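Local coordinates for chymotrypsin-like serine protease (Equine arteritis virus, PDB 1MBM), which probably cleaves the viral polyprotein as a chymotrypsin-like serine protease, at residues H33-A38 / D59-V64; V26-A31 / L50-K55. One frame throughout, in Å; residues are numbered along the deposited sequence.

Interaction 1. Residues H33-A38 / D59-V64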
# COMPACT_ATOMS: atom_id res chain seq x y z
N HIS A 33 2.99 -9.98 8.96
CA HIS A 33 2.08 -10.37 10.03
C HIS A 33 0.87 -11.16 9.49
O HIS A 33 0.21 -11.87 10.24
CB HIS A 33 1.64 -9.17 10.87
CG HIS A 33 0.65 -8.28 10.20
ND1 HIS A 33 1.02 -7.28 9.33
CD2 HIS A 33 -0.70 -8.22 10.29
CE1 HIS A 33 -0.06 -6.65 8.90
NE2 HIS A 33 -1.11 -7.20 9.46
N VAL A 34 0.59 -11.03 8.20
CA VAL A 34 -0.44 -11.84 7.56
C VAL A 34 0.09 -13.28 7.41
O VAL A 34 -0.63 -14.26 7.65
CB VAL A 34 -0.82 -11.27 6.18
CG1 VAL A 34 -1.59 -12.29 5.35
CG2 VAL A 34 -1.63 -9.99 6.36
N VAL A 35 1.36 -13.39 7.03
CA VAL A 35 2.04 -14.68 6.89
C VAL A 35 2.15 -15.39 8.24
O VAL A 35 1.64 -16.50 8.41
CB VAL A 35 3.45 -14.50 6.28
CG1 VAL A 35 4.20 -15.80 6.25
CG2 VAL A 35 3.35 -13.93 4.87
N GLY A 36 2.79 -14.75 9.20
CA GLY A 36 2.97 -15.34 10.52
C GLY A 36 4.33 -15.97 10.67
O GLY A 36 5.01 -16.24 9.67
N ARG A 37 4.73 -16.24 11.91
CA ARG A 37 6.05 -16.79 12.20
C ARG A 37 6.41 -18.10 11.49
O ARG A 37 7.56 -18.31 11.13
CB ARG A 37 6.27 -16.91 13.72
CG ARG A 37 7.13 -18.11 14.11
CD ARG A 37 8.26 -17.84 15.08
NE ARG A 37 8.76 -19.10 15.64
CZ ARG A 37 9.44 -19.20 16.78
NH1 ARG A 37 9.71 -18.11 17.49
NH2 ARG A 37 9.84 -20.38 17.20
N ALA A 38 5.44 -18.98 11.26
CA ALA A 38 5.72 -20.22 10.54
C ALA A 38 6.20 -19.95 9.11
O ALA A 38 6.61 -20.88 8.41
CB ALA A 38 4.51 -21.14 10.55
N ASP A 59 7.72 -5.79 8.30
CA ASP A 59 6.41 -6.29 7.85
C ASP A 59 6.30 -6.49 6.33
O ASP A 59 5.24 -6.84 5.83
CB ASP A 59 5.29 -5.37 8.35
CG ASP A 59 3.91 -6.02 8.31
OD1 ASP A 59 3.75 -7.19 8.76
OD2 ASP A 59 2.91 -5.42 7.86
N PHE A 60 7.39 -6.26 5.60
CA PHE A 60 7.42 -6.50 4.15
C PHE A 60 7.78 -7.97 3.88
O PHE A 60 8.85 -8.41 4.28
CB PHE A 60 8.47 -5.61 3.46
CG PHE A 60 8.44 -5.69 1.95
CD1 PHE A 60 9.17 -6.66 1.27
CD2 PHE A 60 7.66 -4.80 1.21
CE1 PHE A 60 9.15 -6.74 -0.12
CE2 PHE A 60 7.63 -4.88 -0.18
CZ PHE A 60 8.38 -5.85 -0.84
N ALA A 61 6.90 -8.71 3.20
CA ALA A 61 7.13 -10.13 2.93
C ALA A 61 7.14 -10.46 1.44
O ALA A 61 6.23 -10.10 0.71
CB ALA A 61 6.08 -10.98 3.65
N GLU A 62 8.16 -11.17 0.99
CA GLU A 62 8.28 -11.51 -0.42
C GLU A 62 8.54 -12.99 -0.64
O GLU A 62 9.45 -13.57 -0.02
CB GLU A 62 9.43 -10.70 -1.05
CG GLU A 62 9.88 -11.17 -2.42
CD GLU A 62 11.09 -10.39 -2.93
OE1 GLU A 62 10.99 -9.17 -3.08
OE2 GLU A 62 12.15 -11.00 -3.16
N ALA A 63 7.75 -13.60 -1.53
CA ALA A 63 7.96 -14.99 -1.94
C ALA A 63 8.28 -15.03 -3.42
O ALA A 63 7.88 -14.13 -4.17
CB ALA A 63 6.70 -15.82 -1.68
N VAL A 64 9.00 -16.07 -3.83
CA VAL A 64 9.28 -16.27 -5.25
C VAL A 64 8.80 -17.65 -5.67
O VAL A 64 8.78 -18.60 -4.86
CB VAL A 64 10.77 -16.09 -5.61
CG1 VAL A 64 11.23 -14.67 -5.30
CG2 VAL A 64 11.65 -17.12 -4.92
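His33 and Asp59 stand 6.3 Å apart, CA to CA, at the head of two backbones that diverge as they run on. The first is the end of the short helix 32-35, which stops as Gly36 turns to positive phi; the second is the start of strand 60-65. Two residues further along, the separation of the Val35 and Ala61 CA atoms has grown to 7.9 Å, and from Gly36 onward the segment 33-38 no longer meets 59-64.

The carboxylate of Asp59 grips His33 at two points. Its OD1 accepts the backbone N of His33 at 2.9 Å, approached nearly in line with the CG-OD1 bond. The same oxygen takes ND1 of the His33 ring at 2.8 Å, on its syn side but tilted from the carboxylate plane, with an N-H...O angle of 162°. Because chi1 of 75° tucks the imidazole between its own N and carbonyl carbon, both N-H groups can converge on that one oxygen. OD1 lies almost in the ring plane, and ring and carboxylate are turned only 24° from each other. A weak second bond joins ND1 to OD2 at 3.0 Å.

With Ser114, this pair has charge-relay geometry, consistent with the catalytic triad of the chymotrypsin fold: His33 NE2 makes a weak hydrogen bond to Ser114 OG. Thr129 OG1 hydrogen-bonds to Asp59 OD2 and, together with the two N-H groups on OD1, should limit rotation of the carboxylate. Val34 CG2 meets one face of the imidazole near its rim.

Further along both segments the contact turns apolar. Val35 CG2 reaches across to the Ala61 methyl, CG2 to CB at 4.2 Å, and both side chains also touch Phe54 of strand 48-57.

Interaction 2. Residues V26-A31 / L50-K55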
# COMPACT_ATOMS: atom_id res chain seq x y z
N VAL A 26 8.60 -15.44 -10.60
CA VAL A 26 7.31 -14.86 -10.27
C VAL A 26 7.38 -14.45 -8.81
O VAL A 26 7.73 -15.26 -7.95
CB VAL A 26 6.18 -15.87 -10.54
CG1 VAL A 26 4.87 -15.39 -9.92
CG2 VAL A 26 6.03 -16.09 -12.03
N VAL A 27 7.09 -13.18 -8.53
CA VAL A 27 7.24 -12.64 -7.19
C VAL A 27 5.90 -12.34 -6.54
O VAL A 27 5.02 -11.73 -7.16
CB VAL A 27 8.08 -11.34 -7.21
CG1 VAL A 27 8.33 -10.83 -5.79
CG2 VAL A 27 9.39 -11.58 -7.93
N VAL A 28 5.75 -12.75 -5.29
CA VAL A 28 4.51 -12.53 -4.55
C VAL A 28 4.79 -11.68 -3.30
O VAL A 28 5.55 -12.09 -2.44
CB VAL A 28 3.87 -13.88 -4.15
CG1 VAL A 28 2.59 -13.66 -3.31
CG2 VAL A 28 3.57 -14.73 -5.39
N LEU A 29 4.15 -10.53 -3.20
CA LEU A 29 4.32 -9.65 -2.03
C LEU A 29 3.09 -9.62 -1.13
O LEU A 29 1.97 -9.67 -1.62
CB LEU A 29 4.59 -8.22 -2.46
CG LEU A 29 5.70 -8.01 -3.48
CD1 LEU A 29 5.78 -6.52 -3.85
CD2 LEU A 29 7.03 -8.54 -2.96
N THR A 30 3.31 -9.49 0.17
CA THR A 30 2.25 -9.36 1.16
C THR A 30 2.89 -8.86 2.46
O THR A 30 4.08 -8.47 2.45
CB THR A 30 1.47 -10.72 1.37
OG1 THR A 30 0.31 -10.52 2.20
CG2 THR A 30 2.30 -11.75 2.15
N ALA A 31 2.12 -8.83 3.54
CA ALA A 31 2.62 -8.37 4.83
C ALA A 31 3.08 -9.55 5.70
O ALA A 31 2.42 -10.59 5.74
CB ALA A 31 1.56 -7.56 5.57
N LEU A 50 -1.87 -21.56 -4.23
CA LEU A 50 -0.48 -21.95 -4.08
C LEU A 50 0.05 -21.58 -2.70
O LEU A 50 -0.16 -20.47 -2.23
CB LEU A 50 0.36 -21.22 -5.16
CG LEU A 50 1.84 -21.51 -5.38
CD1 LEU A 50 2.08 -22.99 -5.63
CD2 LEU A 50 2.39 -20.70 -6.53
N THR A 51 0.70 -22.53 -2.04
CA THR A 51 1.29 -22.27 -0.74
C THR A 51 2.72 -21.79 -0.96
O THR A 51 3.45 -22.37 -1.76
CB THR A 51 1.24 -23.52 0.13
OG1 THR A 51 -0.13 -23.92 0.30
CG2 THR A 51 1.67 -23.20 1.55
N LEU A 52 3.11 -20.72 -0.27
CA LEU A 52 4.43 -20.13 -0.45
C LEU A 52 5.19 -19.87 0.86
O LEU A 52 4.59 -19.73 1.91
CB LEU A 52 4.28 -18.80 -1.16
CG LEU A 52 3.47 -18.84 -2.46
CD1 LEU A 52 2.78 -17.51 -2.72
CD2 LEU A 52 4.37 -19.22 -3.59
N THR A 53 6.52 -19.80 0.75
CA THR A 53 7.41 -19.45 1.87
C THR A 53 7.93 -18.03 1.60
O THR A 53 8.29 -17.71 0.47
CB THR A 53 8.57 -20.47 1.96
OG1 THR A 53 8.11 -21.64 2.64
CG2 THR A 53 9.67 -19.97 2.87
N PHE A 54 7.99 -17.20 2.64
CA PHE A 54 8.33 -15.79 2.48
C PHE A 54 9.60 -15.33 3.19
O PHE A 54 9.83 -15.65 4.35
CB PHE A 54 7.17 -14.92 2.99
CG PHE A 54 5.92 -15.02 2.17
CD1 PHE A 54 5.05 -16.09 2.32
CD2 PHE A 54 5.60 -14.02 1.26
CE1 PHE A 54 3.89 -16.18 1.56
CE2 PHE A 54 4.45 -14.11 0.49
CZ PHE A 54 3.58 -15.20 0.65
N LYS A 55 10.40 -14.54 2.50
CA LYS A 55 11.51 -13.87 3.17
C LYS A 55 10.97 -12.53 3.65
O LYS A 55 10.21 -11.86 2.95
CB LYS A 55 12.71 -13.71 2.23
CG LYS A 55 13.10 -15.00 1.52
CD LYS A 55 14.60 -15.13 1.31
CE LYS A 55 15.17 -13.92 0.58
NZ LYS A 55 16.66 -13.99 0.51
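Phe54 meets Val28 and Thr30 through the CD2-CE2-CZ part of its ring, and its path can be traced outward atom by atom. CB points toward strand 25-31, and chi1 of -68° places CG opposite the carbonyl carbon, beside the backbone N. From there CD2 comes within 4.1 Å of Thr30 CG2. The next atom, CE2, makes the closest approach: it lies 3.6 Å from Thr30 CG2 and, as a plain van der Waals neighbour, 3.7 Å from the carbonyl oxygen Val28 O. At the tip, CZ remains 4.0 Å from Thr30 CG2. The two side chains, Thr30 and Phe54, cross at about a right angle.

The threonine hydroxyl, placed anti to its own backbone N, is engaged on another strand: OG1 is hydrogen-bonded to Thr16 O of strand 14-22, while CG2 is turned to the phenyl ring.

Two residues earlier in the strand, Leu52 CD1 rides over the fork of Val28, 3.9 Å from both CG1 and CG2, and these two side chains also cross roughly perpendicularly.

Strands 25-31 and 48-57 are not adjacent in the antiparallel sheet. Strand 60-65 runs between them, and the contact spans the interior of the closed six-stranded barrel. Ala63 of the intervening strand touches Phe54, while strand 40-45 supplies Leu43 against Val28 and Leu52, and Ala41 against Phe54.

In the fold
The centres of interactions 1 and 2 lie about 7 Å apart in the same six-stranded barrel. Their segments alternate along the chain: strand 25-31 runs straight into helix 32-35, then strand 48-57 leads to strand 60-65. That last strand lies between the two partners of interaction 2, with a probable backbone hydrogen bond to each: Ala63 O to Val28 N and Glu62 O to Lys55 N. Interaction 2 lies inside the barrel, whereas interaction 1 sits at the barrel's end, where the Asp59 carboxylate also packs against Ala31. In this arrangement the helix and turn at the end of the barrel carry the likely catalytic His33 and Asp59, and Ser114 comes from a loop further along the chain.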